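Local structure of ftsY (Mycoplasma mycoides, 1ZU4) at residues K63-D68 against E72-A77. The protein is the signal recognition particle receptor FtsY, here its NG domain, which joins a helical bundle to a GTPase domain of the P-loop class. Sequence-based numbering, arbitrary orientation.
Sequences KKTKRD and ENIKDA
Thr65 and Ala77 make the central touch, methyl against methyl: Thr65 CG2 stands 3.5 Å from Ala77 CB, a little tighter than ordinary van der Waals contact. The same Thr65 methyl reaches Ile74 more loosely, with CG2 4.4 Å from Ile74 CG1, one helical turn earlier on the same face of helix 71-87. Lys64 adds the third piece alongside, its CB 4.2 Å from the CB of Ala77 and its CD 3.9 Å from the Ala77 carbonyl O, so the aliphatic part of the lysine runs beside the apolar patch.

The threonine is turned so that its two branches do different work. CG2 sits anti to the carbonyl carbon and faces the helix, while OG1, with chi1 at 54°, lies between the backbone N and the carbonyl carbon and hydrogen-bonds back to Val61 O in the last turn of helix 51-64. Phe37 of helix 34-46 also packs on Thr65, and Phe36 of that helix on Ile74, so helix 34-46 packs on the same apolar patch.

No hydrogen bond or salt bridge crosses between 63-68 and 72-77. Farther along helix 71-87, Lys64 NZ forms a salt bridge with Glu80 OE2 and a hydrogen bond with Gln84 OE1; the otherwise extended chain bends at its last torsion (chi4 -74°), which turns NZ off the line of the chain.

This is the turn of a helical hairpin in the SRP54-type bundle, where the chain leaves helix 51-64 and comes back as helix 71-87. Direct contact between the two segments is apolar and non-directional, with the threonine hydroxyl satisfied locally and the lysine ammonium carried on to Glu80 and Gln84, where the polar tie between the helices is made.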
ATOM      1  N   LYS A  63     -16.961  24.320  -2.939  1.00 23.26           N
ATOM      2  CA  LYS A  63     -16.756  25.237  -1.833  1.00 24.18           C
ATOM      3  C   LYS A  63     -15.650  26.264  -2.073  1.00 23.26           C
ATOM      4  O   LYS A  63     -15.768  27.421  -1.667  1.00 23.05           O
ATOM      5  CB  LYS A  63     -16.441  24.449  -0.570  1.00 24.98           C
ATOM      6  CG  LYS A  63     -16.603  25.303   0.671  1.00 29.26           C
ATOM      7  CD  LYS A  63     -17.274  24.494   1.767  1.00 36.08           C
ATOM      8  CE  LYS A  63     -16.222  23.734   2.537  1.00 38.32           C
ATOM      9  NZ  LYS A  63     -15.339  24.728   3.231  1.00 41.29           N
ATOM     10  N   LYS A  64     -14.577  25.816  -2.720  1.00 22.21           N
ATOM     11  CA  LYS A  64     -13.374  26.622  -2.998  1.00 21.17           C
ATOM     12  C   LYS A  64     -13.548  27.598  -4.165  1.00 20.84           C
ATOM     13  O   LYS A  64     -12.701  28.468  -4.423  1.00 21.66           O
ATOM     14  CB  LYS A  64     -12.222  25.657  -3.310  1.00 20.99           C
ATOM     15  CG  LYS A  64     -11.725  24.921  -2.093  1.00 21.72           C
ATOM     16  CD  LYS A  64     -10.923  23.671  -2.396  1.00 19.02           C
ATOM     17  CE  LYS A  64     -10.929  22.756  -1.164  1.00 21.44           C
ATOM     18  NZ  LYS A  64     -10.042  23.279  -0.059  1.00 23.09           N
ATOM     19  N   THR A  65     -14.622  27.468  -4.922  1.00 19.90           N
ATOM     20  CA  THR A  65     -14.599  28.158  -6.214  1.00 20.23           C
ATOM     21  C   THR A  65     -15.849  29.009  -6.428  1.00 20.22           C
ATOM     22  O   THR A  65     -16.809  28.839  -5.734  1.00 18.02           O
ATOM     23  CB  THR A  65     -14.512  27.157  -7.388  1.00 20.07           C
ATOM     24  OG1 THR A  65     -15.559  26.214  -7.280  1.00 17.92           O
ATOM     25  CG2 THR A  65     -13.181  26.358  -7.399  1.00 20.33           C
ATOM     26  N   LYS A  66     -15.833  29.865  -7.453  1.00 21.34           N
ATOM     27  CA  LYS A  66     -16.995  30.638  -7.828  1.00 23.04           C
ATOM     28  C   LYS A  66     -17.319  30.324  -9.287  1.00 25.40           C
ATOM     29  O   LYS A  66     -16.491  29.748  -9.995  1.00 25.03           O
ATOM     30  CB  LYS A  66     -16.740  32.138  -7.638  1.00 22.53           C
ATOM     31  CG  LYS A  66     -16.446  32.551  -6.235  1.00 23.44           C
ATOM     32  CD  LYS A  66     -17.543  32.115  -5.270  1.00 28.84           C
ATOM     33  CE  LYS A  66     -17.353  32.784  -3.923  1.00 32.80           C
ATOM     34  NZ  LYS A  66     -18.534  32.621  -3.064  1.00 32.69           N
ATOM     35  N   ARG A  67     -18.510  30.691  -9.739  1.00 26.77           N
ATOM     36  CA  ARG A  67     -18.901  30.472 -11.147  1.00 30.35           C
ATOM     37  C   ARG A  67     -17.925  31.131 -12.141  1.00 30.75           C
ATOM     38  O   ARG A  67     -17.756  30.634 -13.246  1.00 31.59           O
ATOM     39  CB  ARG A  67     -20.314  31.012 -11.398  1.00 30.66           C
ATOM     40  CG  ARG A  67     -20.351  32.527 -11.264  1.00 35.69           C
ATOM     41  CD  ARG A  67     -21.710  33.183 -11.507  1.00 43.02           C
ATOM     42  NE  ARG A  67     -21.711  34.521 -10.903  1.00 48.41           N
ATOM     43  CZ  ARG A  67     -20.963  35.553 -11.320  1.00 52.17           C
ATOM     44  NH1 ARG A  67     -20.146  35.440 -12.375  1.00 53.35           N
ATOM     45  NH2 ARG A  67     -21.043  36.714 -10.681  1.00 52.36           N
ATOM     46  N   ASP A  68     -17.327  32.261 -11.738  1.00 31.80           N
ATOM     47  CA  ASP A  68     -16.354  33.022 -12.543  1.00 33.61           C
ATOM     48  C   ASP A  68     -14.899  32.584 -12.404  1.00 33.69           C
ATOM     49  O   ASP A  68     -13.999  33.188 -13.012  1.00 34.56           O
ATOM     50  CB  ASP A  68     -16.412  34.495 -12.144  1.00 34.71           C
ATOM     51  CG  ASP A  68     -16.177  34.714 -10.629  1.00 37.96           C
ATOM     52  OD1 ASP A  68     -17.176  34.705  -9.851  1.00 42.44           O
ATOM     53  OD2 ASP A  68     -14.994  34.921 -10.221  1.00 40.73           O
ATOM     54  N   GLU A  72      -8.095  27.444 -14.783  1.00 28.14           N
ATOM     55  CA  GLU A  72      -6.827  27.190 -14.097  1.00 29.57           C
ATOM     56  C   GLU A  72      -7.007  27.115 -12.581  1.00 28.53           C
ATOM     57  O   GLU A  72      -6.383  26.296 -11.884  1.00 29.17           O
ATOM     58  CB  GLU A  72      -5.813  28.304 -14.428  1.00 30.58           C
ATOM     59  CG  GLU A  72      -5.082  28.139 -15.755  1.00 34.79           C
ATOM     60  CD  GLU A  72      -4.124  26.955 -15.745  1.00 41.89           C
ATOM     61  OE1 GLU A  72      -3.040  27.067 -15.097  1.00 44.65           O
ATOM     62  OE2 GLU A  72      -4.463  25.920 -16.388  1.00 42.43           O
ATOM     63  N   ASN A  73      -7.845  27.987 -12.059  1.00 28.36           N
ATOM     64  CA  ASN A  73      -8.118  27.992 -10.636  1.00 27.51           C
ATOM     65  C   ASN A  73      -9.024  26.842 -10.212  1.00 26.09           C
ATOM     66  O   ASN A  73      -8.971  26.425  -9.058  1.00 25.71           O
ATOM     67  CB  ASN A  73      -8.626  29.368 -10.182  1.00 27.92           C
ATOM     68  CG  ASN A  73      -7.470  30.393  -9.986  1.00 30.20           C
ATOM     69  OD1 ASN A  73      -6.336  30.025  -9.642  1.00 34.15           O
ATOM     70  ND2 ASN A  73      -7.767  31.664 -10.200  1.00 30.21           N
ATOM     71  N   ILE A  74      -9.826  26.299 -11.138  1.00 25.10           N
ATOM     72  CA  ILE A  74     -10.653  25.108 -10.807  1.00 23.92           C
ATOM     73  C   ILE A  74      -9.723  23.895 -10.595  1.00 23.85           C
ATOM     74  O   ILE A  74      -9.895  23.105  -9.649  1.00 22.04           O
ATOM     75  CB  ILE A  74     -11.678  24.776 -11.877  1.00 24.20           C
ATOM     76  CG1 ILE A  74     -12.942  25.615 -11.692  1.00 23.01           C
ATOM     77  CG2 ILE A  74     -12.138  23.305 -11.768  1.00 24.05           C
ATOM     78  CD1 ILE A  74     -13.038  26.680 -12.623  1.00 25.42           C
ATOM     79  N   LYS A  75      -8.737  23.784 -11.489  1.00 22.99           N
ATOM     80  CA  LYS A  75      -7.713  22.745 -11.426  1.00 22.80           C
ATOM     81  C   LYS A  75      -6.959  22.807 -10.107  1.00 21.64           C
ATOM     82  O   LYS A  75      -6.697  21.776  -9.501  1.00 21.49           O
ATOM     83  CB  LYS A  75      -6.712  22.915 -12.564  1.00 23.09           C
ATOM     84  CG  LYS A  75      -7.167  22.583 -13.935  1.00 24.06           C
ATOM     85  CD  LYS A  75      -6.203  23.285 -14.928  1.00 28.44           C
ATOM     86  CE  LYS A  75      -6.325  22.674 -16.318  1.00 28.01           C
ATOM     87  NZ  LYS A  75      -5.220  23.129 -17.181  1.00 26.07           N
ATOM     88  N   ASP A  76      -6.628  24.008  -9.634  1.00 21.17           N
ATOM     89  CA  ASP A  76      -5.867  24.135  -8.379  1.00 21.39           C
ATOM     90  C   ASP A  76      -6.741  23.641  -7.228  1.00 20.57           C
ATOM     91  O   ASP A  76      -6.287  22.969  -6.279  1.00 19.23           O
ATOM     92  CB  ASP A  76      -5.454  25.596  -8.135  1.00 22.47           C
ATOM     93  CG  ASP A  76      -4.334  26.080  -9.086  1.00 27.34           C
ATOM     94  OD1 ASP A  76      -4.199  27.312  -9.279  1.00 32.85           O
ATOM     95  OD2 ASP A  76      -3.590  25.244  -9.645  1.00 31.81           O
ATOM     96  N   ALA A  77      -8.020  24.002  -7.350  1.00 20.33           N
ATOM     97  CA  ALA A  77      -9.098  23.625  -6.439  1.00 18.94           C
ATOM     98  C   ALA A  77      -9.254  22.115  -6.345  1.00 18.54           C
ATOM     99  O   ALA A  77      -9.331  21.549  -5.244  1.00 17.01           O
ATOM    100  CB  ALA A  77     -10.436  24.309  -6.893  1.00 19.19           C
TER